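Long-range contact in putative glycosyl hydrolase (Parabacteroides distasonis, PDB 4QHZ), which is probably a hydrolase of the 3-keto-disaccharide hydrolase family, with a concanavalin-like beta-sandwich fold that binds a magnesium ion: residues G120-L132 / V167-E179. Sequence-based numbering, arbitrary orientation.
Sequences GIFLQGMYEVQVL and VYDIIYTAPTFKE. With MG (magnesium ion), chain I; EDO (1,2-ethanediol), chain H.
Two tyrosines of strand 167-173, Tyr168 and Tyr172, rise from one beta-sheet and each ends in a hydrogen bond to the beta-hairpin 120-132 of the sheet packed against it. The Tyr168 hydroxyl donates to Gln130 O at 2.7 Å, in the carbonyl plane and nearly in line with the C=O (158°). Along its edge the same ring meets Ile121, whose CD1 lies 3.5 Å from Tyr168 CD2, while Val129 CG1 and Val131 CG2 pack near CE2. At the other end, Tyr172 OH donates a hydrogen bond to Gln124 OE1 at 2.6 Å, tilted 29° from the amide plane, and Leu123 CB sits over one ring face, offset toward the rim. With CG anti to the backbone N (chi1 178°), Tyr172 reaches the type II turn from Phe122 to Gly125, just before a classic beta bulge at Met126 and Tyr127. Between the tyrosines the buried packing is apolar, with Ile170 CG2 4.3 Å from Leu123 CD2. Past Tyr172 the contact loosens toward the partly exposed Pro175 and Phe177, whose CZ is 4.3 Å from Tyr127 OH; that hydroxyl is hydrogen-bonded to His219 and Tyr183 instead. On the hairpin's far side, Glu128 OE2 and Gln130 OE1 bind magnesium together with Asn118, Ser119, Gln227 and a water; the Gln130 amide also has Gly143 as a polar partner. The Tyr168 bond thus probably helps to position the backbone of a metal ligand. The arrangement is the face-to-face packing of a concanavalin-like beta-sandwich: strand 119-123 of the hairpin pairs with strand 225-226 in its own sheet, strand 167-173 lies between strands 97-104 and 185-193 in the other, and Phe97, Trp103 and Pro187 of those neighbours pack against the same interior.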
ATOM      1  N   GLY C 120     -23.247 -15.762  -2.163  1.00 23.28           N
ATOM      2  CA  GLY C 120     -22.108 -14.908  -1.870  1.00 23.28           C
ATOM      3  C   GLY C 120     -21.311 -15.391  -0.693  1.00 24.12           C
ATOM      4  O   GLY C 120     -21.805 -16.166   0.129  1.00 25.56           O
ATOM      5  N   ILE C 121     -20.060 -14.952  -0.636  1.00 24.09           N
ATOM      6  CA  ILE C 121     -19.156 -15.292   0.448  1.00 23.91           C
ATOM      7  C   ILE C 121     -18.865 -14.015   1.225  1.00 22.10           C
ATOM      8  O   ILE C 121     -18.174 -13.127   0.720  1.00 21.65           O
ATOM      9  CB  ILE C 121     -17.854 -15.928  -0.083  1.00 22.92           C
ATOM     10  CG1 ILE C 121     -18.160 -17.188  -0.898  1.00 26.55           C
ATOM     11  CG2 ILE C 121     -16.907 -16.279   1.053  1.00 23.99           C
ATOM     12  CD1 ILE C 121     -17.844 -17.053  -2.369  1.00 28.57           C
ATOM     13  N   PHE C 122     -19.403 -13.917   2.437  1.00 21.90           N
ATOM     14  CA  PHE C 122     -19.158 -12.760   3.296  1.00 23.08           C
ATOM     15  C   PHE C 122     -17.908 -12.983   4.128  1.00 23.67           C
ATOM     16  O   PHE C 122     -17.907 -13.786   5.066  1.00 22.59           O
ATOM     17  CB  PHE C 122     -20.349 -12.482   4.210  1.00 24.21           C
ATOM     18  CG  PHE C 122     -21.498 -11.798   3.522  1.00 23.46           C
ATOM     19  CD1 PHE C 122     -22.346 -12.509   2.683  1.00 23.63           C
ATOM     20  CD2 PHE C 122     -21.739 -10.449   3.727  1.00 23.87           C
ATOM     21  CE1 PHE C 122     -23.413 -11.887   2.054  1.00 23.99           C
ATOM     22  CE2 PHE C 122     -22.797  -9.821   3.103  1.00 24.98           C
ATOM     23  CZ  PHE C 122     -23.637 -10.541   2.265  1.00 25.20           C
ATOM     24  N   LEU C 123     -16.853 -12.253   3.778  1.00 23.48           N
ATOM     25  CA  LEU C 123     -15.551 -12.374   4.429  1.00 22.83           C
ATOM     26  C   LEU C 123     -15.609 -11.724   5.804  1.00 22.45           C
ATOM     27  O   LEU C 123     -15.990 -10.560   5.921  1.00 22.76           O
ATOM     28  CB  LEU C 123     -14.468 -11.727   3.568  1.00 23.76           C
ATOM     29  CG  LEU C 123     -14.434 -12.212   2.109  1.00 25.91           C
ATOM     30  CD1 LEU C 123     -13.459 -11.386   1.288  1.00 26.20           C
ATOM     31  CD2 LEU C 123     -14.084 -13.691   2.022  1.00 26.17           C
ATOM     32  N   GLN C 124     -15.260 -12.496   6.835  1.00 20.99           N
ATOM     33  CA  GLN C 124     -15.472 -12.124   8.243  1.00 21.45           C
ATOM     34  C   GLN C 124     -16.921 -11.710   8.534  1.00 21.24           C
ATOM     35  O   GLN C 124     -17.180 -10.992   9.487  1.00 21.81           O
ATOM     36  CB  GLN C 124     -14.511 -11.011   8.666  1.00 21.87           C
ATOM     37  CG  GLN C 124     -13.048 -11.378   8.520  1.00 22.65           C
ATOM     38  CD  GLN C 124     -12.133 -10.342   9.141  1.00 23.11           C
ATOM     39  OE1 GLN C 124     -11.992  -9.235   8.626  1.00 21.29           O
ATOM     40  NE2 GLN C 124     -11.520 -10.692  10.267  1.00 24.70           N
ATOM     41  N   GLY C 125     -17.856 -12.185   7.717  1.00 21.33           N
ATOM     42  CA  GLY C 125     -19.272 -11.862   7.874  1.00 24.01           C
ATOM     43  C   GLY C 125     -19.664 -10.457   7.450  1.00 26.06           C
ATOM     44  O   GLY C 125     -20.813 -10.079   7.625  1.00 27.95           O
HETATM   45  N   MSE C 126     -18.732  -9.685   6.883  1.00 26.70           N
HETATM   46  CA  MSE C 126     -18.985  -8.261   6.588  1.00 25.05           C
HETATM   47  C   MSE C 126     -18.891  -7.886   5.126  1.00 24.29           C
HETATM   48  O   MSE C 126     -19.554  -6.948   4.694  1.00 22.43           O
HETATM   49  CB  MSE C 126     -17.965  -7.370   7.295  1.00 27.09           C
HETATM   50  CG  MSE C 126     -17.804  -7.626   8.788  1.00 29.64           C
HETATM   51 SE   MSE C 126     -19.479  -7.268   9.734  0.75 36.44          SE
HETATM   52  CE  MSE C 126     -19.181  -5.357  10.139  1.00 36.14           C
ATOM     53  N   TYR C 127     -18.069  -8.592   4.352  1.00 22.69           N
ATOM     54  CA  TYR C 127     -17.699  -8.135   3.014  1.00 22.29           C
ATOM     55  C   TYR C 127     -18.003  -9.194   1.953  1.00 21.40           C
ATOM     56  O   TYR C 127     -17.282 -10.188   1.836  1.00 22.63           O
ATOM     57  CB  TYR C 127     -16.211  -7.750   2.989  1.00 20.49           C
ATOM     58  CG  TYR C 127     -15.764  -6.930   4.184  1.00 20.71           C
ATOM     59  CD1 TYR C 127     -16.283  -5.659   4.414  1.00 20.84           C
ATOM     60  CD2 TYR C 127     -14.823  -7.423   5.084  1.00 19.54           C
ATOM     61  CE1 TYR C 127     -15.886  -4.906   5.503  1.00 19.92           C
ATOM     62  CE2 TYR C 127     -14.420  -6.668   6.178  1.00 20.57           C
ATOM     63  CZ  TYR C 127     -14.956  -5.412   6.383  1.00 19.18           C
ATOM     64  OH  TYR C 127     -14.563  -4.666   7.467  1.00 17.21           O
ATOM     65  N   GLU C 128     -19.053  -8.977   1.163  1.00 20.46           N
ATOM     66  CA  GLU C 128     -19.510  -9.997   0.212  1.00 21.90           C
ATOM     67  C   GLU C 128     -18.675 -10.055  -1.065  1.00 20.67           C
ATOM     68  O   GLU C 128     -18.541  -9.062  -1.777  1.00 20.51           O
ATOM     69  CB  GLU C 128     -20.979  -9.794  -0.200  1.00 22.81           C
ATOM     70  CG  GLU C 128     -21.501 -10.941  -1.073  1.00 23.49           C
ATOM     71  CD  GLU C 128     -22.931 -10.772  -1.557  1.00 25.33           C
ATOM     72  OE1 GLU C 128     -23.490  -9.661  -1.436  1.00 23.89           O
ATOM     73  OE2 GLU C 128     -23.499 -11.770  -2.072  1.00 23.42           O
ATOM     74  N   VAL C 129     -18.135 -11.238  -1.344  1.00 19.41           N
ATOM     75  CA  VAL C 129     -17.675 -11.588  -2.674  1.00 19.63           C
ATOM     76  C   VAL C 129     -18.870 -12.213  -3.377  1.00 19.79           C
ATOM     77  O   VAL C 129     -19.332 -13.286  -2.990  1.00 19.96           O
ATOM     78  CB  VAL C 129     -16.496 -12.579  -2.656  1.00 20.17           C
ATOM     79  CG1 VAL C 129     -16.024 -12.871  -4.078  1.00 20.31           C
ATOM     80  CG2 VAL C 129     -15.352 -12.035  -1.812  1.00 21.44           C
ATOM     81  N   GLN C 130     -19.378 -11.532  -4.400  1.00 20.70           N
ATOM     82  CA  GLN C 130     -20.621 -11.930  -5.051  1.00 21.48           C
ATOM     83  C   GLN C 130     -20.495 -13.274  -5.762  1.00 20.79           C
ATOM     84  O   GLN C 130     -19.485 -13.563  -6.403  1.00 21.25           O
ATOM     85  CB  GLN C 130     -21.071 -10.854  -6.046  1.00 21.36           C
ATOM     86  CG  GLN C 130     -22.319 -11.183  -6.862  1.00 22.92           C
ATOM     87  CD  GLN C 130     -23.605 -11.179  -6.039  1.00 25.38           C
ATOM     88  OE1 GLN C 130     -23.728 -11.902  -5.047  1.00 23.63           O
ATOM     89  NE2 GLN C 130     -24.574 -10.359  -6.453  1.00 24.09           N
ATOM     90  N   VAL C 131     -21.533 -14.089  -5.607  1.00 20.65           N
ATOM     91  CA  VAL C 131     -21.723 -15.289  -6.393  1.00 21.89           C
ATOM     92  C   VAL C 131     -23.026 -15.127  -7.174  1.00 22.64           C
ATOM     93  O   VAL C 131     -24.054 -14.751  -6.611  1.00 23.00           O
ATOM     94  CB  VAL C 131     -21.771 -16.540  -5.499  1.00 22.11           C
ATOM     95  CG1 VAL C 131     -22.292 -17.751  -6.270  1.00 21.92           C
ATOM     96  CG2 VAL C 131     -20.390 -16.809  -4.923  1.00 21.94           C
ATOM     97  N   LEU C 132     -22.967 -15.383  -8.478  1.00 24.38           N
ATOM     98  CA  LEU C 132     -24.102 -15.156  -9.369  1.00 24.57           C
ATOM     99  C   LEU C 132     -23.864 -15.865 -10.691  1.00 25.90           C
ATOM    100  O   LEU C 132     -22.714 -16.012 -11.123  1.00 26.24           O
ATOM    101  CB  LEU C 132     -24.289 -13.660  -9.612  1.00 23.21           C
ATOM    102  CG  LEU C 132     -25.562 -13.174 -10.297  1.00 23.79           C
ATOM    103  CD1 LEU C 132     -26.799 -13.479  -9.460  1.00 24.39           C
ATOM    104  CD2 LEU C 132     -25.459 -11.681 -10.562  1.00 23.42           C
ATOM    105  N   VAL C 167     -14.595 -22.063  -9.830  1.00 22.54           N
ATOM    106  CA  VAL C 167     -13.602 -22.225  -8.779  1.00 21.91           C
ATOM    107  C   VAL C 167     -13.147 -20.868  -8.276  1.00 20.50           C
ATOM    108  O   VAL C 167     -12.655 -20.059  -9.055  1.00 18.88           O
ATOM    109  CB  VAL C 167     -12.383 -23.007  -9.301  1.00 21.27           C
ATOM    110  CG1 VAL C 167     -11.331 -23.157  -8.213  1.00 22.48           C
ATOM    111  CG2 VAL C 167     -12.812 -24.369  -9.820  1.00 21.15           C
ATOM    112  N   TYR C 168     -13.323 -20.620  -6.980  1.00 21.15           N
ATOM    113  CA  TYR C 168     -12.796 -19.417  -6.349  1.00 21.58           C
ATOM    114  C   TYR C 168     -11.573 -19.752  -5.505  1.00 22.60           C
ATOM    115  O   TYR C 168     -11.592 -20.705  -4.717  1.00 23.98           O
ATOM    116  CB  TYR C 168     -13.830 -18.745  -5.439  1.00 21.72           C
ATOM    117  CG  TYR C 168     -14.848 -17.804  -6.073  1.00 21.11           C
ATOM    118  CD1 TYR C 168     -14.820 -17.465  -7.424  1.00 23.11           C
ATOM    119  CD2 TYR C 168     -15.825 -17.213  -5.277  1.00 20.94           C
ATOM    120  CE1 TYR C 168     -15.759 -16.584  -7.959  1.00 22.24           C
ATOM    121  CE2 TYR C 168     -16.754 -16.336  -5.796  1.00 21.11           C
ATOM    122  CZ  TYR C 168     -16.715 -16.015  -7.136  1.00 21.34           C
ATOM    123  OH  TYR C 168     -17.663 -15.142  -7.634  1.00 19.36           O
ATOM    124  N   ASP C 169     -10.518 -18.962  -5.680  1.00 22.94           N
ATOM    125  CA  ASP C 169      -9.409 -18.906  -4.730  1.00 22.95           C
ATOM    126  C   ASP C 169      -9.325 -17.471  -4.236  1.00 23.84           C
ATOM    127  O   ASP C 169      -9.298 -16.534  -5.034  1.00 23.83           O
ATOM    128  CB  ASP C 169      -8.107 -19.370  -5.375  1.00 23.21           C
ATOM    129  CG  ASP C 169      -8.055 -20.877  -5.535  1.00 24.22           C
ATOM    130  OD1 ASP C 169      -8.023 -21.574  -4.500  1.00 26.51           O
ATOM    131  OD2 ASP C 169      -8.081 -21.375  -6.684  1.00 25.21           O
ATOM    132  N   ILE C 170      -9.315 -17.311  -2.914  1.00 21.96           N
ATOM    133  CA  ILE C 170      -9.468 -16.009  -2.275  1.00 21.13           C
ATOM    134  C   ILE C 170      -8.359 -15.809  -1.245  1.00 21.54           C
ATOM    135  O   ILE C 170      -8.121 -16.687  -0.420  1.00 21.32           O
ATOM    136  CB  ILE C 170     -10.836 -15.899  -1.583  1.00 19.98           C
ATOM    137  CG1 ILE C 170     -11.956 -15.918  -2.630  1.00 20.12           C
ATOM    138  CG2 ILE C 170     -10.909 -14.641  -0.729  1.00 20.83           C
ATOM    139  CD1 ILE C 170     -13.353 -16.095  -2.058  1.00 20.91           C
ATOM    140  N   ILE C 171      -7.674 -14.674  -1.325  1.00 20.56           N
ATOM    141  CA  ILE C 171      -6.647 -14.316  -0.360  1.00 20.99           C
ATOM    142  C   ILE C 171      -7.089 -13.024   0.303  1.00 20.94           C
ATOM    143  O   ILE C 171      -7.321 -12.031  -0.386  1.00 26.17           O
ATOM    144  CB  ILE C 171      -5.267 -14.128  -1.015  1.00 21.86           C
ATOM    145  CG1 ILE C 171      -4.902 -15.358  -1.857  1.00 22.02           C
ATOM    146  CG2 ILE C 171      -4.206 -13.863   0.053  1.00 19.45           C
ATOM    147  CD1 ILE C 171      -3.642 -15.189  -2.687  1.00 22.16           C
ATOM    148  N   TYR C 172      -7.199 -13.047   1.630  1.00 19.17           N
ATOM    149  CA  TYR C 172      -7.813 -11.968   2.386  1.00 19.71           C
ATOM    150  C   TYR C 172      -6.928 -11.497   3.533  1.00 20.65           C
ATOM    151  O   TYR C 172      -6.402 -12.305   4.305  1.00 19.67           O
ATOM    152  CB  TYR C 172      -9.154 -12.435   2.947  1.00 20.09           C
ATOM    153  CG  TYR C 172      -9.873 -11.410   3.790  1.00 19.39           C
ATOM    154  CD1 TYR C 172     -10.590 -10.373   3.201  1.00 19.10           C
ATOM    155  CD2 TYR C 172      -9.845 -11.483   5.180  1.00 19.29           C
ATOM    156  CE1 TYR C 172     -11.265  -9.443   3.974  1.00 19.60           C
ATOM    157  CE2 TYR C 172     -10.504 -10.557   5.963  1.00 18.72           C
ATOM    158  CZ  TYR C 172     -11.215  -9.541   5.359  1.00 19.13           C
ATOM    159  OH  TYR C 172     -11.875  -8.621   6.132  1.00 19.49           O
ATOM    160  N   THR C 173      -6.782 -10.180   3.628  1.00 21.01           N
ATOM    161  CA  THR C 173      -6.111  -9.527   4.730  1.00 21.90           C
ATOM    162  C   THR C 173      -7.155  -8.724   5.493  1.00 22.01           C
ATOM    163  O   THR C 173      -7.835  -7.876   4.918  1.00 22.49           O
ATOM    164  CB  THR C 173      -4.992  -8.605   4.220  1.00 24.35           C
ATOM    165  OG1 THR C 173      -4.098  -9.358   3.387  1.00 26.96           O
ATOM    166  CG2 THR C 173      -4.214  -8.001   5.372  1.00 26.14           C
ATOM    167  N   ALA C 174      -7.283  -9.007   6.788  1.00 22.48           N
ATOM    168  CA  ALA C 174      -8.279  -8.362   7.636  1.00 21.95           C
ATOM    169  C   ALA C 174      -7.883  -6.923   7.940  1.00 21.81           C
ATOM    170  O   ALA C 174      -6.702  -6.584   7.890  1.00 21.23           O
ATOM    171  CB  ALA C 174      -8.452  -9.138   8.933  1.00 22.81           C
ATOM    172  N   PRO C 175      -8.873  -6.066   8.239  1.00 20.65           N
ATOM    173  CA  PRO C 175      -8.573  -4.690   8.579  1.00 20.98           C
ATOM    174  C   PRO C 175      -8.111  -4.582  10.020  1.00 20.79           C
ATOM    175  O   PRO C 175      -8.261  -5.535  10.778  1.00 19.18           O
ATOM    176  CB  PRO C 175      -9.923  -3.999   8.436  1.00 21.76           C
ATOM    177  CG  PRO C 175     -10.905  -5.053   8.812  1.00 21.51           C
ATOM    178  CD  PRO C 175     -10.325  -6.342   8.300  1.00 21.95           C
ATOM    179  N   THR C 176      -7.524  -3.438  10.368  1.00 21.48           N
ATOM    180  CA  THR C 176      -7.352  -3.037  11.756  1.00 21.04           C
ATOM    181  C   THR C 176      -8.172  -1.772  11.987  1.00 21.94           C
ATOM    182  O   THR C 176      -8.400  -1.000  11.062  1.00 23.63           O
ATOM    183  CB  THR C 176      -5.878  -2.784  12.111  1.00 22.24           C
ATOM    184  OG1 THR C 176      -5.328  -1.789  11.239  1.00 22.52           O
ATOM    185  CG2 THR C 176      -5.066  -4.075  11.992  1.00 21.98           C
ATOM    186  N   PHE C 177      -8.619  -1.569  13.221  1.00 24.20           N
ATOM    187  CA  PHE C 177      -9.476  -0.436  13.554  1.00 24.80           C
ATOM    188  C   PHE C 177      -8.829   0.453  14.600  1.00 25.67           C
ATOM    189  O   PHE C 177      -8.124  -0.025  15.484  1.00 25.90           O
ATOM    190  CB  PHE C 177     -10.832  -0.929  14.058  1.00 24.56           C
ATOM    191  CG  PHE C 177     -11.704  -1.481  12.976  1.00 24.33           C
ATOM    192  CD1 PHE C 177     -12.493  -0.632  12.203  1.00 23.50           C
ATOM    193  CD2 PHE C 177     -11.736  -2.849  12.713  1.00 24.24           C
ATOM    194  CE1 PHE C 177     -13.292  -1.138  11.190  1.00 22.69           C
ATOM    195  CE2 PHE C 177     -12.528  -3.355  11.691  1.00 22.57           C
ATOM    196  CZ  PHE C 177     -13.309  -2.500  10.935  1.00 21.72           C
ATOM    197  N   LYS C 178      -9.069   1.753  14.487  1.00 27.35           N
ATOM    198  CA  LYS C 178      -8.632   2.702  15.502  1.00 28.25           C
ATOM    199  C   LYS C 178      -9.587   2.655  16.689  1.00 30.61           C
ATOM    200  O   LYS C 178     -10.690   2.118  16.586  1.00 28.61           O
ATOM    201  CB  LYS C 178      -8.585   4.124  14.950  1.00 26.99           C
ATOM    202  CG  LYS C 178      -7.679   4.300  13.754  1.00 27.77           C
ATOM    203  CD  LYS C 178      -7.619   5.758  13.326  1.00 28.63           C
ATOM    204  CE  LYS C 178      -6.915   5.894  11.985  1.00 29.35           C
ATOM    205  NZ  LYS C 178      -7.059   7.260  11.411  1.00 30.34           N
ATOM    206  N   GLU C 179      -9.148   3.236  17.801  1.00 32.69           N
ATOM    207  CA  GLU C 179      -9.929   3.325  19.031  1.00 39.27           C
ATOM    208  C   GLU C 179     -11.325   3.914  18.793  1.00 34.09           C
ATOM    209  O   GLU C 179     -12.346   3.437  19.335  1.00 35.91           O
ATOM    210  CB  GLU C 179      -9.138   4.186  20.077  1.00 48.15           C
ATOM    211  CG  GLU C 179      -8.260   3.377  21.040  1.00 60.26           C
ATOM    212  CD  GLU C 179      -8.889   2.056  21.472  1.00 70.75           C
ATOM    213  OE1 GLU C 179      -8.295   0.979  21.219  1.00 74.07           O
ATOM    214  OE2 GLU C 179      -9.989   2.095  22.057  1.00 72.19           O
TER
HETATM  215 MG    MG I 302     -25.132 -12.335  -3.484  1.00 15.65          MG
HETATM  216  C1  EDO H 301      -5.445 -20.651  -8.913  1.00 45.96           C
HETATM  217  O1  EDO H 301      -6.837 -20.366  -8.736  1.00 50.85           O
HETATM  218  C2  EDO H 301      -4.929 -21.354  -7.667  1.00 45.25           C
HETATM  219  O2  EDO H 301      -3.499 -21.416  -7.711  1.00 50.35           O
HETATM  220  O   HOH W   1     -25.656 -10.454  -3.325  1.00 21.33           O